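Long-range contacts in acyltransferase (Actinoplanes teichomyceticus, PDB 4Q38), which transfers long aliphatic acyl groups from acyl-CoA to the amino sugar of teicoplanin-type glycopeptide antibiotics: residues G192-S197 / G217-K222; D255-E260 / A324-H329; S280-G285 / H329-F334; F296-N301 / S313-V318. All blocks are in the same frame, centred on the assembly; numbering follows the deposited sequence.

Contact 1 of 4, residues G192-S197 / G217-K222. With COA (coenzyme A), chain D.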
# COMPACT_ATOMS: atom_id res chain seq x y z
N GLY A 192 2.34 15.62 -0.45
CA GLY A 192 3.77 15.91 -0.29
C GLY A 192 4.50 14.65 0.13
O GLY A 192 4.29 13.60 -0.47
N ARG A 193 5.34 14.75 1.16
CA ARG A 193 6.17 13.61 1.59
C ARG A 193 5.33 12.51 2.26
O ARG A 193 5.64 11.33 2.15
CB ARG A 193 7.31 14.06 2.53
CG ARG A 193 8.34 12.98 2.86
CD ARG A 193 9.01 12.48 1.58
NE ARG A 193 9.80 11.26 1.74
CZ ARG A 193 9.32 10.02 1.79
NH1 ARG A 193 8.00 9.79 1.76
NH2 ARG A 193 10.16 9.00 1.90
N LEU A 194 4.27 12.92 2.95
CA LEU A 194 3.42 11.97 3.69
C LEU A 194 2.10 11.70 2.99
O LEU A 194 1.61 12.53 2.22
CB LEU A 194 3.09 12.53 5.07
CG LEU A 194 4.24 13.02 5.94
CD1 LEU A 194 3.63 13.60 7.20
CD2 LEU A 194 5.18 11.86 6.25
N GLN A 195 1.52 10.54 3.29
CA GLN A 195 0.16 10.20 2.91
C GLN A 195 -0.76 10.25 4.12
O GLN A 195 -0.32 10.03 5.26
CB GLN A 195 0.10 8.77 2.39
CG GLN A 195 0.86 8.50 1.10
CD GLN A 195 1.20 7.03 0.99
OE1 GLN A 195 1.49 6.39 2.00
NE2 GLN A 195 1.16 6.49 -0.23
N PHE A 196 -2.03 10.52 3.87
CA PHE A 196 -3.07 10.52 4.91
C PHE A 196 -4.27 9.72 4.45
O PHE A 196 -4.75 9.90 3.34
CB PHE A 196 -3.50 11.96 5.24
CG PHE A 196 -2.41 12.81 5.82
CD1 PHE A 196 -2.15 12.80 7.19
CD2 PHE A 196 -1.59 13.58 4.99
CE1 PHE A 196 -1.11 13.56 7.73
CE2 PHE A 196 -0.56 14.35 5.53
CZ PHE A 196 -0.31 14.33 6.89
N SER A 197 -4.76 8.85 5.33
CA SER A 197 -5.97 8.08 5.06
C SER A 197 -7.13 8.52 5.95
O SER A 197 -6.94 8.81 7.13
CB SER A 197 -5.72 6.59 5.28
OG SER A 197 -5.21 6.39 6.59
N GLY A 217 12.64 10.43 -1.15
CA GLY A 217 13.82 10.82 -0.37
C GLY A 217 13.63 10.80 1.14
O GLY A 217 12.62 10.30 1.64
N PRO A 218 14.61 11.36 1.89
CA PRO A 218 14.55 11.34 3.35
C PRO A 218 13.34 12.05 3.94
O PRO A 218 12.76 12.93 3.30
CB PRO A 218 15.85 12.06 3.77
CG PRO A 218 16.78 11.86 2.62
CD PRO A 218 15.90 11.90 1.40
N LEU A 219 12.98 11.67 5.15
CA LEU A 219 11.88 12.29 5.86
C LEU A 219 12.36 13.60 6.50
O LEU A 219 12.41 13.73 7.73
CB LEU A 219 11.36 11.32 6.93
CG LEU A 219 9.86 11.05 7.10
CD1 LEU A 219 9.58 10.58 8.51
CD2 LEU A 219 9.00 12.26 6.75
N LEU A 220 12.72 14.57 5.66
CA LEU A 220 13.25 15.86 6.11
C LEU A 220 12.19 16.62 6.93
O LEU A 220 11.02 16.62 6.56
CB LEU A 220 13.69 16.71 4.91
CG LEU A 220 14.84 16.24 4.00
CD1 LEU A 220 15.04 17.21 2.85
CD2 LEU A 220 16.14 16.06 4.77
N PRO A 221 12.60 17.21 8.07
CA PRO A 221 11.66 17.96 8.91
C PRO A 221 10.79 18.98 8.19
O PRO A 221 9.59 19.03 8.47
CB PRO A 221 12.59 18.61 9.94
CG PRO A 221 13.58 17.53 10.19
CD PRO A 221 13.84 16.91 8.82
N LYS A 222 11.35 19.75 7.25
CA LYS A 222 10.55 20.73 6.49
C LYS A 222 9.52 20.08 5.57
O LYS A 222 8.46 20.63 5.36
CB LYS A 222 11.42 21.67 5.65
CG LYS A 222 11.91 22.90 6.39
CD LYS A 222 13.43 22.90 6.51
CE LYS A 222 14.01 24.28 6.28
NZ LYS A 222 13.60 25.26 7.33
N1A COA D . 16.65 1.38 4.89
C2A COA D . 17.98 1.52 5.09
N3A COA D . 18.53 2.58 5.69
C4A COA D . 17.75 3.60 6.14
C5A COA D . 16.29 3.52 5.96
C6A COA D . 15.76 2.31 5.29
N6A COA D . 14.43 2.13 5.09
N7A COA D . 15.78 4.65 6.50
C8A COA D . 16.82 5.38 6.98
N9A COA D . 17.99 4.76 6.75
C1B COA D . 19.33 5.24 7.15
C2B COA D . 19.65 6.64 6.65
O2B COA D . 20.23 6.59 5.35
C3B COA D . 20.61 7.13 7.72
O3B COA D . 21.88 6.52 7.50
P3B COA D . 23.27 7.12 8.06
O7A COA D . 23.52 8.30 7.17
O8A COA D . 24.20 5.94 7.92
O9A COA D . 23.01 7.49 9.51
C4B COA D . 20.02 6.53 8.99
O4B COA D . 19.39 5.32 8.57
C5B COA D . 19.02 7.44 9.71
O5B COA D . 17.89 7.70 8.86
P1A COA D . 16.78 8.81 9.20
O1A COA D . 17.27 10.19 8.91
O2A COA D . 16.25 8.49 10.58
O3A COA D . 15.61 8.43 8.14
P2A COA D . 15.50 8.97 6.63
O4A COA D . 14.75 10.27 6.62
O5A COA D . 16.83 8.90 5.92
O6A COA D . 14.57 7.81 5.99
CBP COA D . 12.34 6.90 5.47
CCP COA D . 13.24 7.61 6.48
CDP COA D . 11.01 6.72 6.17
CEP COA D . 12.19 7.80 4.26
CAP COA D . 12.95 5.54 5.07
OAP COA D . 13.21 4.76 6.23
C9P COA D . 12.13 4.68 4.12
O9P COA D . 12.07 4.96 2.93
N8P COA D . 11.51 3.62 4.63
C7P COA D . 10.56 2.82 3.88
C6P COA D . 9.13 3.32 4.08
C5P COA D . 8.69 3.13 5.53
O5P COA D . 9.40 2.52 6.32
N4P COA D . 7.52 3.67 5.86
C3P COA D . 6.86 3.38 7.13
C2P COA D . 6.16 2.03 7.15
S1P COA D . 5.36 1.74 8.76
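Arg193 sends CG away from its own backbone N (chi1 -172°) and then bends at chi2 (60°), and the two turns together carry the guanidinium across to the carbonyl of Gly217. There it grips side-on, with two nitrogens on one oxygen that lies at its edge, in plane. NH2 donates to Gly217 O at 2.8 Å, reaching it nearly along the C=O axis, whereas NE donates to Gly217 O at 3.0 Å from above the carbonyl plane. Nearer the backbone, Arg193 CG rests 4.0 Å from Leu219 CD2. The same methyl of Leu219 meets CD2 of Leu194 at 3.9 Å; both the arginine and the leucine of 192-197 cross the Leu219 side chain at about a right angle.

Leu219 is the centre of an inverse gamma turn, just ahead of helix 221-238, and its backbone N donates to COA O4A of the pyrophosphate at 2.7 Å. This one bond is consistent with the pyrophosphate-binding loop that precedes a helix in GNAT folds. Arg193 NH1 is held in turn by Pro213 O, which ties the guanidinium to the loop at two points.

With one carbonyl taking two N-H bonds from a cationic group, the chain at Gly217 is pinned next to coenzyme A, and the positive charge, with NH2 3.3 Å from COA CEP, lies beside the pantetheine dimethyl group.

Contact 2 of 4, residues D255-E260 / A324-H329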
# COMPACT_ATOMS: atom_id res chain seq x y z
N ASP A 255 9.32 3.26 17.52
CA ASP A 255 9.95 2.46 18.58
C ASP A 255 11.08 3.24 19.25
O ASP A 255 12.10 3.50 18.63
CB ASP A 255 10.49 1.16 18.00
CG ASP A 255 10.98 0.18 19.08
OD1 ASP A 255 11.17 0.58 20.25
OD2 ASP A 255 11.17 -1.00 18.73
N PRO A 256 10.90 3.63 20.52
CA PRO A 256 11.94 4.41 21.22
C PRO A 256 13.27 3.66 21.37
O PRO A 256 14.29 4.29 21.67
CB PRO A 256 11.33 4.67 22.60
CG PRO A 256 9.88 4.40 22.45
CD PRO A 256 9.75 3.34 21.40
N GLN A 257 13.28 2.35 21.14
CA GLN A 257 14.54 1.59 21.16
C GLN A 257 15.54 2.04 20.11
O GLN A 257 16.72 1.76 20.24
CB GLN A 257 14.27 0.10 21.00
CG GLN A 257 13.57 -0.55 22.17
CD GLN A 257 13.29 -2.01 21.89
OE1 GLN A 257 12.56 -2.35 20.95
NE2 GLN A 257 13.88 -2.89 22.69
N LEU A 258 15.06 2.72 19.06
CA LEU A 258 15.93 3.25 18.01
C LEU A 258 16.93 4.27 18.55
O LEU A 258 18.00 4.47 17.98
CB LEU A 258 15.10 3.89 16.90
CG LEU A 258 14.32 2.94 16.00
CD1 LEU A 258 13.28 3.73 15.20
CD2 LEU A 258 15.26 2.16 15.10
N GLU A 259 16.56 4.92 19.65
CA GLU A 259 17.39 5.96 20.28
C GLU A 259 18.74 5.43 20.77
O GLU A 259 19.70 6.19 20.86
CB GLU A 259 16.62 6.63 21.42
CG GLU A 259 15.42 7.44 20.95
CD GLU A 259 14.29 7.51 21.98
OE1 GLU A 259 13.14 7.74 21.55
OE2 GLU A 259 14.55 7.33 23.20
N GLU A 260 18.80 4.14 21.06
CA GLU A 260 20.06 3.45 21.39
C GLU A 260 21.07 3.47 20.24
O GLU A 260 22.27 3.40 20.48
CB GLU A 260 19.79 2.00 21.77
CG GLU A 260 19.26 1.81 23.18
CD GLU A 260 19.38 0.38 23.68
OE1 GLU A 260 18.46 -0.06 24.39
OE2 GLU A 260 20.39 -0.30 23.38
N ALA A 324 21.69 -9.45 19.33
CA ALA A 324 21.82 -9.38 20.79
C ALA A 324 20.68 -10.10 21.52
O ALA A 324 20.66 -10.12 22.75
CB ALA A 324 21.93 -7.93 21.25
N GLY A 325 19.75 -10.68 20.77
CA GLY A 325 18.63 -11.41 21.35
C GLY A 325 17.46 -10.51 21.69
O GLY A 325 16.56 -10.90 22.44
N ARG A 326 17.46 -9.30 21.14
CA ARG A 326 16.43 -8.31 21.45
C ARG A 326 15.44 -8.14 20.30
O ARG A 326 15.68 -8.62 19.19
CB ARG A 326 17.10 -6.99 21.87
CG ARG A 326 18.13 -7.18 22.97
CD ARG A 326 18.97 -5.94 23.19
NE ARG A 326 18.16 -4.85 23.73
CZ ARG A 326 18.57 -3.60 23.83
NH1 ARG A 326 17.74 -2.68 24.33
NH2 ARG A 326 19.79 -3.26 23.44
N HIS A 327 14.31 -7.47 20.57
CA HIS A 327 13.20 -7.39 19.61
C HIS A 327 12.74 -5.98 19.34
O HIS A 327 12.78 -5.12 20.23
CB HIS A 327 12.02 -8.24 20.06
CG HIS A 327 12.34 -9.72 20.17
ND1 HIS A 327 12.28 -10.38 21.35
CD2 HIS A 327 12.76 -10.64 19.22
CE1 HIS A 327 12.63 -11.67 21.15
NE2 HIS A 327 12.93 -11.82 19.85
N TRP A 328 12.30 -5.75 18.11
CA TRP A 328 11.76 -4.47 17.66
C TRP A 328 10.26 -4.49 17.75
O TRP A 328 9.64 -5.52 17.53
CB TRP A 328 12.19 -4.19 16.23
CG TRP A 328 13.68 -3.97 16.05
CD1 TRP A 328 14.61 -4.85 15.49
CD2 TRP A 328 14.46 -2.78 16.42
NE1 TRP A 328 15.87 -4.29 15.48
CE2 TRP A 328 15.85 -3.05 16.03
CE3 TRP A 328 14.15 -1.55 17.00
CZ2 TRP A 328 16.86 -2.13 16.23
CZ3 TRP A 328 15.18 -0.63 17.21
CH2 TRP A 328 16.51 -0.91 16.83
N HIS A 329 9.67 -3.34 18.08
CA HIS A 329 8.22 -3.26 18.28
C HIS A 329 7.59 -2.14 17.52
O HIS A 329 8.10 -1.01 17.50
CB HIS A 329 7.89 -3.09 19.77
CG HIS A 329 8.65 -4.03 20.67
ND1 HIS A 329 8.53 -5.37 20.58
CD2 HIS A 329 9.55 -3.78 21.71
CE1 HIS A 329 9.33 -5.96 21.50
NE2 HIS A 329 9.95 -4.98 22.19
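Trp328 presents the edge of its six-membered ring to segment 255-260: Asp255 OD2 lies near the ring plane, 3.5 Å from Trp328 CE3, and Leu258 N is also at the rim. Leu258 comes in at about a right angle, its CD2 3.5 Å from Trp328 CZ3. The imidazole of His329 has the carbonyl oxygen of His327 over one face; the Gln257 amide approaches that ring obliquely, its plane nearly parallel (4°) but not stacked on it. The guanidinium of Arg326 meets the carboxylate of Glu260 end-on in a salt bridge of two hydrogen bonds, in its own plane. NH1 reaches Glu260 OE1 at 2.7 Å and NH2 Glu260 OE2 at 3.0 Å, each on the syn side, planes 31° apart.

Asp255 opens the 3-10 segment 256-260 as an Asx turn, its OD1 accepting from Gln257 N at 2.9 Å. Its OD2 takes a nearly straight bond (169°, 2.9 Å) from His329 N, which comes from above the carboxylate plane. One carboxylate joins the start of the turn to the chain that leaves helix 313-323 through the Schellman motif at Gly325 for strand 331-336. Trp328 NE1 donates to Val318 O, and Leu258 packs on CoA-binding Ile268.

Contact 3 of 4, residues S280-G285 / H329-F334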
# COMPACT_ATOMS: atom_id res chain seq x y z
N SER A 280 1.04 0.67 25.38
CA SER A 280 1.89 0.28 26.50
C SER A 280 3.27 -0.11 26.00
O SER A 280 3.41 -0.60 24.87
CB SER A 280 1.27 -0.91 27.22
OG SER A 280 -0.03 -0.56 27.66
N ALA A 281 4.28 0.12 26.84
CA ALA A 281 5.60 -0.44 26.62
C ALA A 281 5.44 -1.94 26.33
O ALA A 281 4.87 -2.65 27.14
CB ALA A 281 6.47 -0.22 27.85
N PRO A 282 5.89 -2.41 25.15
CA PRO A 282 5.63 -3.82 24.84
C PRO A 282 6.52 -4.77 25.64
O PRO A 282 7.57 -4.37 26.14
CB PRO A 282 5.96 -3.94 23.34
CG PRO A 282 5.99 -2.53 22.84
CD PRO A 282 6.46 -1.70 23.99
N GLU A 283 6.09 -6.03 25.75
CA GLU A 283 6.91 -7.05 26.39
C GLU A 283 8.20 -7.22 25.61
O GLU A 283 8.18 -7.21 24.38
CB GLU A 283 6.15 -8.38 26.48
CG GLU A 283 5.07 -8.39 27.54
CD GLU A 283 5.60 -8.05 28.93
OE1 GLU A 283 6.28 -8.91 29.53
OE2 GLU A 283 5.34 -6.93 29.40
N PRO A 284 9.34 -7.35 26.32
CA PRO A 284 10.63 -7.51 25.64
C PRO A 284 10.68 -8.77 24.76
O PRO A 284 11.35 -8.77 23.73
CB PRO A 284 11.63 -7.64 26.80
CG PRO A 284 10.91 -7.16 28.01
CD PRO A 284 9.47 -7.45 27.78
N GLY A 285 9.96 -9.82 25.17
CA GLY A 285 9.95 -11.08 24.44
C GLY A 285 9.03 -11.12 23.23
O GLY A 285 9.06 -12.07 22.46
N HIS A 329 9.67 -3.34 18.08
CA HIS A 329 8.22 -3.26 18.28
C HIS A 329 7.59 -2.14 17.52
O HIS A 329 8.10 -1.01 17.50
CB HIS A 329 7.89 -3.09 19.77
CG HIS A 329 8.65 -4.03 20.67
ND1 HIS A 329 8.53 -5.37 20.58
CD2 HIS A 329 9.55 -3.78 21.71
CE1 HIS A 329 9.33 -5.96 21.50
NE2 HIS A 329 9.95 -4.98 22.19
N MET A 330 6.46 -2.44 16.88
CA MET A 330 5.62 -1.40 16.32
C MET A 330 5.04 -0.59 17.46
O MET A 330 4.55 -1.15 18.44
CB MET A 330 4.47 -2.00 15.51
CG MET A 330 3.64 -0.97 14.77
SD MET A 330 2.17 -1.67 13.98
CE MET A 330 1.08 -1.85 15.40
N ARG A 331 5.10 0.73 17.36
CA ARG A 331 4.48 1.57 18.39
C ARG A 331 3.45 2.47 17.73
O ARG A 331 3.53 2.75 16.53
CB ARG A 331 5.52 2.38 19.17
CG ARG A 331 6.56 1.54 19.92
CD ARG A 331 5.97 0.65 21.02
NE ARG A 331 5.23 1.39 22.04
CZ ARG A 331 5.77 1.97 23.11
NH1 ARG A 331 7.08 1.90 23.33
NH2 ARG A 331 5.00 2.62 23.96
N THR A 332 2.47 2.90 18.53
CA THR A 332 1.36 3.69 18.05
C THR A 332 1.31 5.01 18.81
O THR A 332 1.51 5.04 20.02
CB THR A 332 0.04 2.91 18.22
OG1 THR A 332 0.04 1.79 17.33
CG2 THR A 332 -1.18 3.77 17.91
N GLY A 333 1.07 6.09 18.08
CA GLY A 333 0.98 7.40 18.69
C GLY A 333 0.18 8.35 17.83
O GLY A 333 -0.33 7.97 16.77
N PHE A 334 0.09 9.59 18.30
CA PHE A 334 -0.64 10.63 17.60
C PHE A 334 0.10 11.96 17.61
O PHE A 334 0.99 12.19 18.45
CB PHE A 334 -2.04 10.83 18.20
CG PHE A 334 -2.04 11.52 19.55
CD1 PHE A 334 -2.07 12.91 19.64
CD2 PHE A 334 -1.99 10.78 20.72
CE1 PHE A 334 -2.06 13.55 20.88
CE2 PHE A 334 -1.99 11.41 21.97
CZ PHE A 334 -2.02 12.80 22.05
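Aliphatic packing carries this contact, and Pro282 is its centre. The CB of Pro282 sits over one face of the His329 imidazole in a CH-pi contact, 3.9 Å from the ring centroid and 15° off the normal. Next to it, Pro282 CG touches His329 CB at 3.7 Å; the same CG also touches Arg331 CD at 3.7 Å, so the proline lies across both side chains of 329-334.

Flat-group contacts follow. Arg331 is bent at both chi2 (-63°) and chi3 (-58°), which folds the guanidinium back so that one face turns to the loop. Pro282 CD and Ala281 CA cover that face, toward the rim, and Ser280 O lies over the same group, 3.7 Å from Arg331 NH2.

Polar contact across the two segments is slight, with no hydrogen bond between them. The carbonyl oxygen of Glu283 approaches the histidine obliquely, 3.3 Å from His329 CE1, and Pro284 O lies near the ring plane, farther off. The charge of Arg331 is answered instead by Asp279, just before the loop, through a salt bridge at NE, which would help hold the guanidinium with this face to the loop.

In the fold, the loop 280-285 leads from the short edge strand 276-277 toward helix 290-298 and runs beside the entry to strand 331-336. In the sheet of the GNAT-like domain this strand lies between 246-251 and 276-277, antiparallel to both: Arg331 and Gly333 form backbone hydrogen bonds with Ser251 and Gly249 on one flank, Thr332 and Phe334 with Thr278 and Thr276 on the other.

Contact 4 of 4, residues F296-N301 / S313-V318. With COA (coenzyme A), chain D.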
# COMPACT_ATOMS: atom_id res chain seq x y z
N PHE A 296 10.69 -3.08 5.99
CA PHE A 296 10.94 -1.70 5.58
C PHE A 296 12.39 -1.25 5.50
O PHE A 296 12.70 -0.29 4.78
CB PHE A 296 10.09 -0.74 6.41
CG PHE A 296 8.63 -0.84 6.09
CD1 PHE A 296 8.15 -0.38 4.85
CD2 PHE A 296 7.74 -1.42 6.98
CE1 PHE A 296 6.81 -0.48 4.53
CE2 PHE A 296 6.40 -1.53 6.66
CZ PHE A 296 5.93 -1.06 5.43
N VAL A 297 13.28 -1.94 6.21
CA VAL A 297 14.70 -1.61 6.13
C VAL A 297 15.41 -2.43 5.05
O VAL A 297 16.31 -1.92 4.40
CB VAL A 297 15.41 -1.75 7.51
CG1 VAL A 297 16.90 -1.53 7.39
CG2 VAL A 297 14.83 -0.73 8.49
N PHE A 298 15.01 -3.68 4.87
CA PHE A 298 15.70 -4.59 3.95
C PHE A 298 14.83 -5.24 2.88
O PHE A 298 15.36 -5.95 2.02
CB PHE A 298 16.36 -5.74 4.73
CG PHE A 298 17.32 -5.31 5.80
CD1 PHE A 298 18.58 -4.83 5.47
CD2 PHE A 298 16.96 -5.41 7.14
CE1 PHE A 298 19.48 -4.46 6.46
CE2 PHE A 298 17.86 -5.03 8.14
CZ PHE A 298 19.11 -4.56 7.80
N ARG A 299 13.51 -5.03 2.94
CA ARG A 299 12.55 -5.83 2.15
C ARG A 299 12.90 -7.30 2.32
O ARG A 299 13.13 -8.03 1.34
CB ARG A 299 12.56 -5.43 0.66
CG ARG A 299 12.18 -3.98 0.37
CD ARG A 299 10.77 -3.64 0.83
NE ARG A 299 10.57 -2.18 0.82
CZ ARG A 299 9.46 -1.57 1.21
NH1 ARG A 299 8.43 -2.28 1.64
NH2 ARG A 299 9.38 -0.25 1.18
N TYR A 300 12.94 -7.71 3.58
CA TYR A 300 13.45 -9.01 3.98
C TYR A 300 12.68 -10.16 3.35
O TYR A 300 11.45 -10.19 3.39
CB TYR A 300 13.41 -9.13 5.51
CG TYR A 300 14.09 -10.36 6.05
CD1 TYR A 300 15.46 -10.55 5.88
CD2 TYR A 300 13.36 -11.33 6.74
CE1 TYR A 300 16.09 -11.68 6.37
CE2 TYR A 300 13.98 -12.47 7.24
CZ TYR A 300 15.34 -12.64 7.05
OH TYR A 300 15.97 -13.76 7.54
N ASN A 301 13.42 -11.08 2.75
CA ASN A 301 12.84 -12.28 2.17
C ASN A 301 13.58 -13.54 2.63
O ASN A 301 13.93 -14.41 1.82
CB ASN A 301 12.80 -12.17 0.64
CG ASN A 301 11.98 -13.28 -0.01
OD1 ASN A 301 12.34 -13.77 -1.08
ND2 ASN A 301 10.89 -13.67 0.63
N SER A 313 23.47 3.46 9.24
CA SER A 313 23.39 3.27 10.68
C SER A 313 22.16 2.45 11.11
O SER A 313 22.25 1.65 12.04
CB SER A 313 23.49 4.60 11.45
OG SER A 313 22.44 5.50 11.13
N LEU A 314 21.04 2.61 10.41
CA LEU A 314 19.83 1.86 10.73
C LEU A 314 19.93 0.39 10.36
O LEU A 314 19.47 -0.48 11.12
CB LEU A 314 18.60 2.51 10.07
CG LEU A 314 17.24 1.82 10.21
CD1 LEU A 314 16.85 1.65 11.67
CD2 LEU A 314 16.21 2.65 9.46
N GLU A 315 20.51 0.10 9.20
CA GLU A 315 20.78 -1.29 8.79
C GLU A 315 21.63 -2.01 9.84
O GLU A 315 21.33 -3.15 10.22
CB GLU A 315 21.48 -1.34 7.43
CG GLU A 315 20.59 -0.98 6.25
CD GLU A 315 21.36 -0.79 4.95
OE1 GLU A 315 22.56 -0.44 5.00
OE2 GLU A 315 20.76 -0.97 3.87
N ARG A 316 22.67 -1.34 10.32
CA ARG A 316 23.55 -1.89 11.37
C ARG A 316 22.78 -2.04 12.68
O ARG A 316 22.94 -3.03 13.38
CB ARG A 316 24.80 -1.03 11.56
CG ARG A 316 25.70 -1.00 10.32
CD ARG A 316 27.05 -0.32 10.55
NE ARG A 316 26.93 1.12 10.84
CZ ARG A 316 26.87 2.09 9.93
NH1 ARG A 316 26.88 1.81 8.63
NH2 ARG A 316 26.79 3.35 10.32
N ALA A 317 21.93 -1.06 12.98
CA ALA A 317 21.09 -1.08 14.18
C ALA A 317 20.14 -2.26 14.22
O ALA A 317 20.10 -3.00 15.22
CB ALA A 317 20.32 0.22 14.30
N VAL A 318 19.36 -2.45 13.15
CA VAL A 318 18.35 -3.52 13.13
C VAL A 318 19.00 -4.88 13.40
O VAL A 318 18.46 -5.68 14.17
CB VAL A 318 17.56 -3.57 11.79
CG1 VAL A 318 16.58 -4.75 11.80
CG2 VAL A 318 16.80 -2.27 11.56
N1A COA D . 16.65 1.38 4.89
C2A COA D . 17.98 1.52 5.09
N3A COA D . 18.53 2.58 5.69
C4A COA D . 17.75 3.60 6.14
C5A COA D . 16.29 3.52 5.96
C6A COA D . 15.76 2.31 5.29
N6A COA D . 14.43 2.13 5.09
N7A COA D . 15.78 4.65 6.50
C8A COA D . 16.82 5.38 6.98
N9A COA D . 17.99 4.76 6.75
C1B COA D . 19.33 5.24 7.15
C2B COA D . 19.65 6.64 6.65
O2B COA D . 20.23 6.59 5.35
C3B COA D . 20.61 7.13 7.72
O3B COA D . 21.88 6.52 7.50
P3B COA D . 23.27 7.12 8.06
O7A COA D . 23.52 8.30 7.17
O8A COA D . 24.20 5.94 7.92
O9A COA D . 23.01 7.49 9.51
C4B COA D . 20.02 6.53 8.99
O4B COA D . 19.39 5.32 8.57
C5B COA D . 19.02 7.44 9.71
O5B COA D . 17.89 7.70 8.86
P1A COA D . 16.78 8.81 9.20
O1A COA D . 17.27 10.19 8.91
O2A COA D . 16.25 8.49 10.58
O3A COA D . 15.61 8.43 8.14
P2A COA D . 15.50 8.97 6.63
O4A COA D . 14.75 10.27 6.62
O5A COA D . 16.83 8.90 5.92
O6A COA D . 14.57 7.81 5.99
CBP COA D . 12.34 6.90 5.47
CCP COA D . 13.24 7.61 6.48
CDP COA D . 11.01 6.72 6.17
CEP COA D . 12.19 7.80 4.26
CAP COA D . 12.95 5.54 5.07
OAP COA D . 13.21 4.76 6.23
C9P COA D . 12.13 4.68 4.12
O9P COA D . 12.07 4.96 2.93
N8P COA D . 11.51 3.62 4.63
C7P COA D . 10.56 2.82 3.88
C6P COA D . 9.13 3.32 4.08
C5P COA D . 8.69 3.13 5.53
O5P COA D . 9.40 2.52 6.32
N4P COA D . 7.52 3.67 5.86
C3P COA D . 6.86 3.38 7.13
C2P COA D . 6.16 2.03 7.15
S1P COA D . 5.36 1.74 8.76
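Val297, near the end of helix 290-298, branches at CB between helix 313-323 and the adenine of coenzyme A, within the GNAT-like C-terminal domain. With CG1 anti to the backbone N (chi1 175°), CG1 meets both the helix, at Glu315 CG (3.9 Å), and the adenine, at N1A of COA (3.8 Å), and it also sits over the centre of the Phe298 ring. CG2 packs on the helix, touching Leu314 CD2 at 3.8 Å and Val318 CG2 at 4.0 Å.

Phe298 brings its ring edge to the same helix: CE2 reaches Val318 CG1, and CZ lies 3.6 Å from Glu315 O, near the ring plane. Glu315 CG packs on the ring's CE1, and the glutamate's carboxylate is held by Ser312 N and Arg311, so its aliphatic part is left to pack on Phe298 and adenine.

The nucleotide half of coenzyme A is held by hydrogen bonds, and the Phe296 ring packs against the thiol end, with COA C2P over its centre. Phe296 O accepts from the adenine amino group N6A. At the start of helix 313-323, Ser313 N donates to COA O8A, and the 3'-phosphate oxygen O9A accepts from Ser313 OG at 2.6 Å.

Overall arrangement
All four contacts lie in the GNAT-like C-terminal domain, but they differ in burial and chemistry. Contacts 1 and 4 are buried and both touch coenzyme A, at different places: contact 1 joins its segments by a charged side chain on a carbonyl and meets the pyrophosphate through a backbone N-H, contact 4 meets adenine and the 3'-phosphate around an apolar helix-helix interface. Their centres are about 20 Å apart. Contacts 2 and 3 are partly buried, about 10 Å apart between centres, and share His329; contact 2 relies on carboxylates, contact 3 on proline packing. Helix 313-323 links contact 4 to contact 2 through Trp328, while contacts 1 and 3 reach the same sheet without touching.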